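Local atomic coordinates of glyoxalase family protein (Bacillus cereus, PDB entry 1ZSW), a protein that is of unknown function but binds zinc and belongs to the glyoxalase/bleomycin resistance/dioxygenase superfamily. Residues K29-I34 / G225-K230; H245-R250 / I291-A296; H270-I275 / S282-E287. All blocks are in the same frame, centred on the assembly; numbering follows the deposited sequence. Where two conformers were deposited one is given.

Contact 1: K29-I34 / G225-K230; sequences KGHHHI and GEIVVK. With ZN (zinc ion), chain B.
Gly225 lies over one face of the His31 imidazole, its CA 3.8 Å from the ring centroid and only 14° off the ring normal, a CH-pi contact. The same CA is 3.6 Å from Gly30 CA. Two glycines meet here backbone to backbone, and the absence of a side chain on Gly225 matters, because a CB would run into Gly30 CA. At the backbone angles of Gly30, a CB would be jammed against the carbonyl oxygen of Lys29.

Glu226 follows and offers its carbonyl to the rim of the same ring: His31 NE2 donates to Glu226 O at 3.0 Å. The oxygen is in the imidazole plane, but the nitrogen sits above the carbonyl plane and the N-H points well off line (130°), so the bond is bent. The Glu226 side chain turns the other way, to Arg138 and Ser183. Ile227 then closes in on the ring edge, its CG1 3.8 Å from His31 CE1. Face and edge contacts thus fix how the His31 ring is rotated; with CG anti to the carbonyl carbon (chi1 -46°), the ring reaches across to residues 225-227.

Beyond His31 the chain reaches the metal: His33 NE2 binds the zinc ion at 2.1 Å, and His33 ND1 gives a nearly straight hydrogen bond to His32 ND1 (2.8 Å), positioning the first-shell ring from the second shell. Both histidines face Ala248, a classic beta bulge. In the fold, strand 31-38 pairs with 244-251 in one mixed sheet, while strand 227-231 lies beside 180-188 and 213-217 in the other; His31 therefore spans the two sheets and also packs on Val184 of strand 180-188.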
loop_
_atom_site.group_PDB
_atom_site.type_symbol
_atom_site.label_atom_id
_atom_site.label_comp_id
_atom_site.label_asym_id
_atom_site.label_seq_id
_atom_site.Cartn_x
_atom_site.Cartn_y
_atom_site.Cartn_z
ATOM N N LYS A 29 -1.534 -13.099 3.110
ATOM C CA LYS A 29 -0.560 -13.250 2.025
ATOM C C LYS A 29 0.384 -12.087 1.826
ATOM O O LYS A 29 1.460 -12.274 1.273
ATOM C CB LYS A 29 -1.240 -13.608 0.718
ATOM C CG LYS A 29 -1.793 -15.053 0.758
ATOM C CD LYS A 29 -1.943 -15.637 -0.629
ATOM C CE LYS A 29 -0.687 -16.387 -1.015
ATOM N NZ LYS A 29 -0.829 -17.132 -2.305
ATOM N N GLY A 30 -0.024 -10.895 2.238
ATOM C CA GLY A 30 0.792 -9.710 1.949
ATOM C C GLY A 30 -0.035 -8.432 2.001
ATOM O O GLY A 30 -1.235 -8.445 2.312
ATOM N N HIS A 31 0.633 -7.337 1.697
ATOM C CA HIS A 31 -0.062 -6.057 1.531
ATOM C C HIS A 31 -1.019 -6.121 0.349
ATOM O O HIS A 31 -0.735 -6.751 -0.689
ATOM C CB HIS A 31 0.892 -4.879 1.296
ATOM C CG HIS A 31 2.072 -4.848 2.227
ATOM N ND1 HIS A 31 1.924 -4.941 3.593
ATOM C CD2 HIS A 31 3.411 -4.695 1.992
ATOM C CE1 HIS A 31 3.121 -4.856 4.168
ATOM N NE2 HIS A 31 4.037 -4.718 3.221
ATOM N N HIS A 32 -2.112 -5.359 0.479
ATOM C CA HIS A 32 -3.123 -5.234 -0.595
ATOM C C HIS A 32 -2.920 -3.949 -1.390
ATOM O O HIS A 32 -2.765 -3.975 -2.609
ATOM C CB HIS A 32 -4.531 -5.303 0.020
ATOM C CG HIS A 32 -5.641 -5.405 -0.980
ATOM N ND1 HIS A 32 -6.071 -4.333 -1.733
ATOM C CD2 HIS A 32 -6.433 -6.456 -1.318
ATOM C CE1 HIS A 32 -7.094 -4.710 -2.490
ATOM N NE2 HIS A 32 -7.314 -6.005 -2.278
ATOM N N HIS A 33 -2.902 -2.821 -0.686
ATOM C CA HIS A 33 -2.618 -1.535 -1.312
ATOM C C HIS A 33 -2.251 -0.569 -0.244
ATOM O O HIS A 33 -2.347 -0.896 0.954
ATOM C CB HIS A 33 -3.834 -0.981 -2.110
ATOM C CG HIS A 33 -5.047 -0.672 -1.281
ATOM N ND1 HIS A 33 -6.025 -1.617 -1.021
ATOM C CD2 HIS A 33 -5.493 0.490 -0.729
ATOM C CE1 HIS A 33 -6.992 -1.063 -0.303
ATOM N NE2 HIS A 33 -6.700 0.217 -0.121
ATOM N N ILE A 34 -1.820 0.619 -0.662
ATOM C CA ILE A 34 -1.496 1.673 0.302
ATOM C C ILE A 34 -1.994 2.969 -0.304
ATOM O O ILE A 34 -1.892 3.123 -1.521
ATOM C CB ILE A 34 0.044 1.670 0.612
ATOM C CG1 ILE A 34 0.426 2.598 1.776
ATOM C CG2 ILE A 34 0.894 1.863 -0.666
ATOM C CD1 ILE A 34 1.767 2.159 2.435
ATOM N N GLY A 225 4.632 -8.857 2.475
ATOM C CA GLY A 225 3.778 -8.420 3.565
ATOM C C GLY A 225 4.617 -7.876 4.701
ATOM O O GLY A 225 4.125 -7.744 5.828
ATOM N N GLU A 226 5.866 -7.521 4.392
ATOM C CA GLU A 226 6.808 -7.129 5.436
ATOM C C GLU A 226 6.499 -5.751 5.994
ATOM O O GLU A 226 6.214 -4.829 5.231
ATOM C CB GLU A 226 8.223 -7.205 4.912
ATOM C CG GLU A 226 9.277 -7.005 6.008
ATOM C CD GLU A 226 10.692 -7.192 5.451
ATOM O OE1 GLU A 226 11.306 -6.197 5.034
ATOM O OE2 GLU A 226 11.133 -8.356 5.421
ATOM N N ILE A 227 6.558 -5.643 7.316
ATOM C CA ILE A 227 6.349 -4.361 8.018
ATOM C C ILE A 227 7.570 -4.093 8.887
ATOM O O ILE A 227 7.970 -4.969 9.647
ATOM C CB ILE A 227 5.084 -4.405 8.871
ATOM C CG1 ILE A 227 3.861 -4.517 7.920
ATOM C CG2 ILE A 227 4.951 -3.131 9.650
ATOM C CD1 ILE A 227 2.559 -4.630 8.734
ATOM N N VAL A 228 8.116 -2.898 8.746
ATOM C CA VAL A 228 9.224 -2.396 9.570
ATOM C C VAL A 228 8.605 -1.435 10.576
ATOM O O VAL A 228 8.007 -0.426 10.187
ATOM C CB VAL A 228 10.233 -1.645 8.695
ATOM C CG1 VAL A 228 11.339 -1.028 9.588
ATOM C CG2 VAL A 228 10.850 -2.603 7.682
ATOM N N VAL A 229 8.774 -1.712 11.861
ATOM C CA VAL A 229 8.189 -0.879 12.913
ATOM C C VAL A 229 9.332 -0.137 13.603
ATOM O O VAL A 229 10.253 -0.774 14.117
ATOM C CB VAL A 229 7.369 -1.692 13.935
ATOM C CG1 VAL A 229 6.792 -0.768 15.026
ATOM C CG2 VAL A 229 6.228 -2.443 13.239
ATOM N N LYS A 230 9.254 1.182 13.558
ATOM C CA LYS A 230 10.280 2.054 14.175
ATOM C C LYS A 230 9.718 2.820 15.371
ATOM O O LYS A 230 8.624 3.404 15.321
ATOM C CB LYS A 230 10.817 3.073 13.161
ATOM C CG LYS A 230 11.510 2.438 11.950
ATOM C CD LYS A 230 11.999 3.474 10.981
ATOM C CE LYS A 230 13.183 4.266 11.483
ATOM N NZ LYS A 230 13.548 5.267 10.447
HETATM ZN ZN ZN B . -7.927 1.517 1.024
#

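Contact 2: H245-R250 / I291-A296; sequences HHLAIR and ILFEIA. With ZN (zinc ion), chain B.
His246 and Glu294 bring two flat groups to one zinc ion, the imidazole and carboxylate planes turned 64° apart. The ring binds through NE2 at 2.1 Å and the acid through OE1 at 2.0 Å; His33 completes the protein ligands, two histidines and one glutamate, in the zinc site of this glyoxalase-superfamily protein. At the edge of the His246 ring and in its plane stands His245 ND1, which accepts a nearly straight hydrogen bond (174°) from His246 ND1; Leu292 CD2 comes obliquely against the His245 ring, 3.5 Å from His245 CE1. The Phe293 ring has Ile291 CG2 over one face; the Phe293 and Leu247 side chains lie side by side, Leu247 CD2 4.1 Å from Phe293 CE2.

Glu294 CG is anti to the backbone N (chi1 177°) and the chain stays extended, which carries OE1 past Ala248 CB to the metal. Its other oxygen, OE2, is held by Ser282.

The two strands run parallel, joined by backbone bonds such as Ile249 N to Glu294 O (2.9 Å). Ala248 and Glu294 occupy one face, Leu247 and Phe293 the other. One water links His245 O with Leu292 N.

Strand 244-251 lies between 31-38, where His245 and His246 form a classic beta bulge opposite Ser35, and 292-300, which has 280-286 on its far side. Leu247 and Phe293 turn instead to strand 180-188 of the other sheet.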
loop_
_atom_site.group_PDB
_atom_site.type_symbol
_atom_site.label_atom_id
_atom_site.label_comp_id
_atom_site.label_asym_id
_atom_site.label_seq_id
_atom_site.Cartn_x
_atom_site.Cartn_y
_atom_site.Cartn_z
ATOM N N HIS A 245 -2.236 7.586 4.257
ATOM C CA HIS A 245 -3.474 7.603 4.983
ATOM C C HIS A 245 -3.765 6.238 5.652
ATOM O O HIS A 245 -4.138 6.189 6.803
ATOM C CB HIS A 245 -4.608 8.029 4.053
ATOM C CG HIS A 245 -5.935 8.077 4.724
ATOM N ND1 HIS A 245 -6.830 7.032 4.648
ATOM C CD2 HIS A 245 -6.517 9.021 5.499
ATOM C CE1 HIS A 245 -7.918 7.337 5.338
ATOM N NE2 HIS A 245 -7.750 8.535 5.871
ATOM N N HIS A 246 -3.505 5.157 4.930
ATOM C CA HIS A 246 -3.704 3.793 5.490
ATOM C C HIS A 246 -2.955 2.751 4.685
ATOM O O HIS A 246 -2.625 2.950 3.522
ATOM C CB HIS A 246 -5.226 3.398 5.578
ATOM C CG HIS A 246 -5.922 3.310 4.259
ATOM N ND1 HIS A 246 -6.552 4.395 3.677
ATOM C CD2 HIS A 246 -6.179 2.251 3.457
ATOM C CE1 HIS A 246 -7.094 4.014 2.528
ATOM N NE2 HIS A 246 -6.865 2.722 2.362
ATOM N N LEU A 247 -2.746 1.609 5.330
ATOM C CA LEU A 247 -2.174 0.429 4.699
ATOM C C LEU A 247 -3.240 -0.649 4.731
ATOM O O LEU A 247 -3.869 -0.855 5.797
ATOM C CB LEU A 247 -0.955 -0.082 5.490
ATOM C CG LEU A 247 -0.420 -1.457 5.073
ATOM C CD1 LEU A 247 0.174 -1.461 3.687
ATOM C CD2 LEU A 247 0.629 -1.939 6.101
ATOM N N ALA A 248 -3.469 -1.267 3.566
ATOM C CA ALA A 248 -4.412 -2.406 3.466
ATOM C C ALA A 248 -3.662 -3.701 3.309
ATOM O O ALA A 248 -2.680 -3.748 2.560
ATOM C CB ALA A 248 -5.373 -2.231 2.287
ATOM N N ILE A 249 -4.144 -4.731 4.010
ATOM C CA ILE A 249 -3.579 -6.089 3.920
ATOM C C ILE A 249 -4.596 -7.024 3.294
ATOM O O ILE A 249 -5.777 -6.769 3.379
ATOM C CB ILE A 249 -3.096 -6.624 5.286
ATOM C CG1 ILE A 249 -4.259 -6.807 6.265
ATOM C CG2 ILE A 249 -2.041 -5.626 5.882
ATOM C CD1 ILE A 249 -3.884 -7.262 7.739
ATOM N N ARG A 250 -4.099 -8.113 2.702
ATOM C CA ARG A 250 -4.912 -9.005 1.881
ATOM C C ARG A 250 -5.571 -10.106 2.663
ATOM O O ARG A 250 -4.913 -10.785 3.468
ATOM C CB ARG A 250 -4.042 -9.712 0.813
ATOM C CG ARG A 250 -3.441 -8.729 -0.190
ATOM C CD ARG A 250 -2.360 -9.423 -1.011
ATOM N NE ARG A 250 -2.893 -10.621 -1.695
ATOM C CZ ARG A 250 -2.147 -11.569 -2.259
ATOM N NH1 ARG A 250 -0.811 -11.487 -2.266
ATOM N NH2 ARG A 250 -2.751 -12.603 -2.812
ATOM N N ILE A 291 -2.396 4.162 14.026
ATOM C CA ILE A 291 -2.164 3.771 12.641
ATOM C C ILE A 291 -3.469 3.167 12.054
ATOM O O ILE A 291 -4.041 2.276 12.650
ATOM C CB ILE A 291 -1.050 2.708 12.530
ATOM C CG1 ILE A 291 0.295 3.173 13.139
ATOM C CG2 ILE A 291 -0.870 2.265 11.080
ATOM C CD1 ILE A 291 0.909 4.335 12.453
ATOM N N LEU A 292 -3.877 3.606 10.872
ATOM C CA LEU A 292 -5.111 3.087 10.244
ATOM C C LEU A 292 -4.769 1.957 9.335
ATOM O O LEU A 292 -4.031 2.110 8.352
ATOM C CB LEU A 292 -5.811 4.206 9.435
ATOM C CG LEU A 292 -7.167 3.895 8.803
ATOM C CD1 LEU A 292 -8.185 3.531 9.859
ATOM C CD2 LEU A 292 -7.649 5.135 8.051
ATOM N N PHE A 293 -5.337 0.799 9.647
ATOM C CA PHE A 293 -5.187 -0.369 8.820
ATOM C C PHE A 293 -6.503 -0.671 8.107
ATOM O O PHE A 293 -7.599 -0.353 8.635
ATOM C CB PHE A 293 -4.884 -1.582 9.694
ATOM C CG PHE A 293 -3.477 -1.684 10.135
ATOM C CD1 PHE A 293 -3.152 -1.381 11.421
ATOM C CD2 PHE A 293 -2.486 -2.171 9.283
ATOM C CE1 PHE A 293 -1.841 -1.531 11.897
ATOM C CE2 PHE A 293 -1.158 -2.304 9.751
ATOM C CZ PHE A 293 -0.857 -1.956 11.072
ATOM N N GLU A 294 -6.409 -1.286 6.947
ATOM C CA GLU A 294 -7.600 -1.772 6.259
ATOM C C GLU A 294 -7.362 -3.244 5.964
ATOM O O GLU A 294 -6.229 -3.666 5.658
ATOM C CB GLU A 294 -7.788 -0.965 4.989
ATOM C CG GLU A 294 -8.974 -1.413 4.093
ATOM C CD GLU A 294 -9.040 -0.639 2.793
ATOM O OE1 GLU A 294 -8.093 0.109 2.471
ATOM O OE2 GLU A 294 -10.077 -0.779 2.100
ATOM N N ILE A 295 -8.425 -4.037 6.043
ATOM C CA ILE A 295 -8.334 -5.449 5.680
ATOM C C ILE A 295 -9.217 -5.610 4.443
ATOM O O ILE A 295 -10.399 -5.321 4.520
ATOM C CB ILE A 295 -8.864 -6.348 6.836
ATOM C CG1 ILE A 295 -8.150 -5.973 8.141
ATOM C CG2 ILE A 295 -8.630 -7.843 6.509
ATOM C CD1 ILE A 295 -8.576 -6.784 9.382
ATOM N N ALA A 296 -8.637 -6.039 3.320
ATOM C CA ALA A 296 -9.341 -6.011 2.037
ATOM C C ALA A 296 -9.301 -7.371 1.366
ATOM O O ALA A 296 -8.249 -8.042 1.308
ATOM C CB ALA A 296 -8.753 -4.955 1.090
HETATM ZN ZN ZN B . -7.927 1.517 1.024
HETATM O O HOH W 1 -2.454 5.988 9.505
#

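Contact 3: H270-I275 / S282-E287; sequences HSSGII and SLYFRE
Ile275 and Ser282 form an antiparallel hydrogen-bonded pair, with Ile275 N to Ser282 O at 2.7 Å and Ser282 N to Ile275 O at 3.0 Å, where residues 270-275 run back along 282-285, their end-to-end directions 163° apart. This is a beta hairpin at the border of the mixed sheet, strand 275-276 being an outermost strand of that sheet within the chain.

Away from the turn the pairing changes character. Ser272 N still donates to Tyr284 O in the carbonyl plane, but the return bond comes from a side chain: Tyr284 N gives its hydrogen to Ser272 OG at 2.8 Å, nearly straight at 171°. With OG between the backbone N and the carbonyl carbon (chi1 66°), the hydroxyl stands where a strand would place a carbonyl, and it passes its own hydrogen to Gly273 O. Ser272 OG also lies at the edge of the Tyr284 ring, beside CD2. Just before it, Ser271 OG accepts from Gly273 N, an ST turn, and is hydrogen-bonded to Glu261 as well.

Apolar groups fill in around these bonds. Ile275 CD1 reaches Tyr284 CE2 at 4.2 Å, the two side chains crossing at about a right angle, while Ile274 CG1 meets Leu283 CD2 and both residues lean on Leu257 of helix 254-266. Tyr284 OH is hydrogen-bonded to Arg277, and its ring meets His246 of the metal site edge-to-face.

At the far end direct bonds give way to two waters. One bridges His270 N and Arg286 O; the other donates to His270 O at 2.8 Å and accepts from Arg286 N at 2.9 Å.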
loop_
_atom_site.group_PDB
_atom_site.type_symbol
_atom_site.label_atom_id
_atom_site.label_comp_id
_atom_site.label_asym_id
_atom_site.label_seq_id
_atom_site.Cartn_x
_atom_site.Cartn_y
_atom_site.Cartn_z
ATOM N N HIS A 270 -12.101 -0.733 17.274
ATOM C CA HIS A 270 -13.395 -0.351 16.763
ATOM C C HIS A 270 -13.362 -0.438 15.242
ATOM O O HIS A 270 -12.651 0.329 14.593
ATOM C CB HIS A 270 -13.720 1.055 17.253
ATOM C CG HIS A 270 -14.192 1.093 18.675
ATOM N ND1 HIS A 270 -13.460 0.573 19.721
ATOM C CD2 HIS A 270 -15.335 1.571 19.221
ATOM C CE1 HIS A 270 -14.124 0.736 20.849
ATOM N NE2 HIS A 270 -15.265 1.343 20.573
ATOM N N SER A 271 -14.123 -1.386 14.693
ATOM C CA SER A 271 -14.108 -1.668 13.268
ATOM C C SER A 271 -15.073 -0.703 12.588
ATOM O O SER A 271 -16.098 -0.365 13.170
ATOM C CB SER A 271 -14.603 -3.074 13.036
ATOM O OG SER A 271 -14.956 -3.267 11.685
ATOM N N SER A 272 -14.751 -0.262 11.368
ATOM C CA SER A 272 -15.696 0.465 10.511
ATOM C C SER A 272 -16.904 -0.364 10.082
ATOM O O SER A 272 -17.905 0.188 9.557
ATOM C CB SER A 272 -14.969 0.925 9.250
ATOM O OG SER A 272 -14.596 -0.208 8.483
ATOM N N GLY A 273 -16.825 -1.674 10.273
ATOM C CA GLY A 273 -17.780 -2.572 9.636
ATOM C C GLY A 273 -17.317 -2.876 8.222
ATOM O O GLY A 273 -16.508 -2.107 7.652
ATOM N N ILE A 274 -17.775 -3.995 7.667
ATOM C CA ILE A 274 -17.436 -4.348 6.290
ATOM C C ILE A 274 -18.146 -3.409 5.330
ATOM O O ILE A 274 -19.383 -3.249 5.390
ATOM C CB ILE A 274 -17.741 -5.831 5.991
ATOM C CG1 ILE A 274 -16.829 -6.683 6.894
ATOM C CG2 ILE A 274 -17.594 -6.141 4.483
ATOM C CD1 ILE A 274 -17.123 -8.213 6.909
ATOM N N ILE A 275 -17.368 -2.781 4.454
ATOM C CA ILE A 275 -17.896 -1.874 3.426
ATOM C C ILE A 275 -17.546 -2.416 2.032
ATOM O O ILE A 275 -16.419 -2.830 1.780
ATOM C CB ILE A 275 -17.262 -0.484 3.578
ATOM C CG1 ILE A 275 -17.568 0.129 4.959
ATOM C CG2 ILE A 275 -17.711 0.452 2.428
ATOM C CD1 ILE A 275 -16.576 1.209 5.392
ATOM N N SER A 282 -13.948 -4.451 2.348
ATOM C CA SER A 282 -12.931 -4.183 3.359
ATOM C C SER A 282 -13.504 -3.678 4.662
ATOM O O SER A 282 -14.697 -3.277 4.723
ATOM C CB SER A 282 -11.946 -3.210 2.788
ATOM O OG SER A 282 -12.481 -1.910 2.741
ATOM N N LEU A 283 -12.653 -3.638 5.682
ATOM C CA LEU A 283 -12.984 -2.963 6.901
ATOM C C LEU A 283 -11.754 -2.210 7.362
ATOM O O LEU A 283 -10.629 -2.557 6.957
ATOM C CB LEU A 283 -13.454 -3.953 7.963
ATOM C CG LEU A 283 -12.388 -4.866 8.555
ATOM C CD1 LEU A 283 -11.652 -4.300 9.743
ATOM C CD2 LEU A 283 -13.108 -6.169 8.974
ATOM N N TYR A 284 -11.977 -1.144 8.103
ATOM C CA TYR A 284 -10.873 -0.336 8.627
ATOM C C TYR A 284 -10.861 -0.362 10.151
ATOM O O TYR A 284 -11.894 -0.415 10.817
ATOM C CB TYR A 284 -11.044 1.132 8.195
ATOM C CG TYR A 284 -11.122 1.346 6.693
ATOM C CD1 TYR A 284 -10.026 1.839 5.954
ATOM C CD2 TYR A 284 -12.308 1.034 6.003
ATOM C CE1 TYR A 284 -10.175 2.034 4.556
ATOM C CE2 TYR A 284 -12.445 1.195 4.652
ATOM C CZ TYR A 284 -11.387 1.688 3.930
ATOM O OH TYR A 284 -11.640 1.810 2.572
ATOM N N PHE A 285 -9.670 -0.260 10.736
ATOM C CA PHE A 285 -9.566 -0.093 12.189
ATOM C C PHE A 285 -8.270 0.622 12.471
ATOM O O PHE A 285 -7.305 0.512 11.670
ATOM C CB PHE A 285 -9.629 -1.449 12.950
ATOM C CG PHE A 285 -8.383 -2.311 12.786
ATOM C CD1 PHE A 285 -7.375 -2.294 13.752
ATOM C CD2 PHE A 285 -8.218 -3.086 11.653
ATOM C CE1 PHE A 285 -6.223 -3.091 13.571
ATOM C CE2 PHE A 285 -7.083 -3.888 11.485
ATOM C CZ PHE A 285 -6.094 -3.864 12.447
ATOM N N ARG A 286 -8.239 1.362 13.574
ATOM C CA ARG A 286 -6.994 2.008 14.028
ATOM C C ARG A 286 -6.450 1.237 15.205
ATOM O O ARG A 286 -7.221 0.795 16.100
ATOM C CB ARG A 286 -7.271 3.439 14.459
ATOM C CG ARG A 286 -7.343 4.365 13.357
ATOM C CD ARG A 286 -7.209 5.822 13.793
ATOM N NE ARG A 286 -7.652 6.629 12.672
ATOM C CZ ARG A 286 -6.882 7.128 11.710
ATOM N NH1 ARG A 286 -5.561 6.956 11.711
ATOM N NH2 ARG A 286 -7.452 7.824 10.726
ATOM N N GLU A 287 -5.133 1.043 15.221
ATOM C CA GLU A 287 -4.547 0.367 16.386
ATOM C C GLU A 287 -4.128 1.365 17.476
ATOM O O GLU A 287 -4.389 2.560 17.371
ATOM C CB GLU A 287 -3.465 -0.638 15.999
ATOM C CG GLU A 287 -2.306 -0.111 15.211
ATOM C CD GLU A 287 -1.440 0.830 16.037
ATOM O OE1 GLU A 287 -0.670 0.358 16.927
ATOM O OE2 GLU A 287 -1.556 2.050 15.793
HETATM O O HOH W 2 -9.693 1.190 17.600
HETATM O O HOH W 3 -10.586 2.066 15.161
#

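Overall arrangement
All three contacts reach one mixed sheet. Contacts 1 and 2, with centres about 9 Å apart, share the zinc ion: His33 comes from the first, His246 and Glu294 from the second. Their strands are joined by backbone hydrogen bonds, His32 N to Ala248 O at 2.7 Å among them. Contact 3 reaches the second shell of the site: Ser282 OG probably hydrogen-bonds Glu294 OE2 at 2.7 Å. It is nested within the chain loop closed by contact 2, and their centres are also about 9 Å apart. Contacts 1 and 3 are about 17 Å apart between centres and about 6 Å between nearest atoms; the strand order 31-38, 244-251, 292-300, 280-286 puts the strands of contact 2 between them.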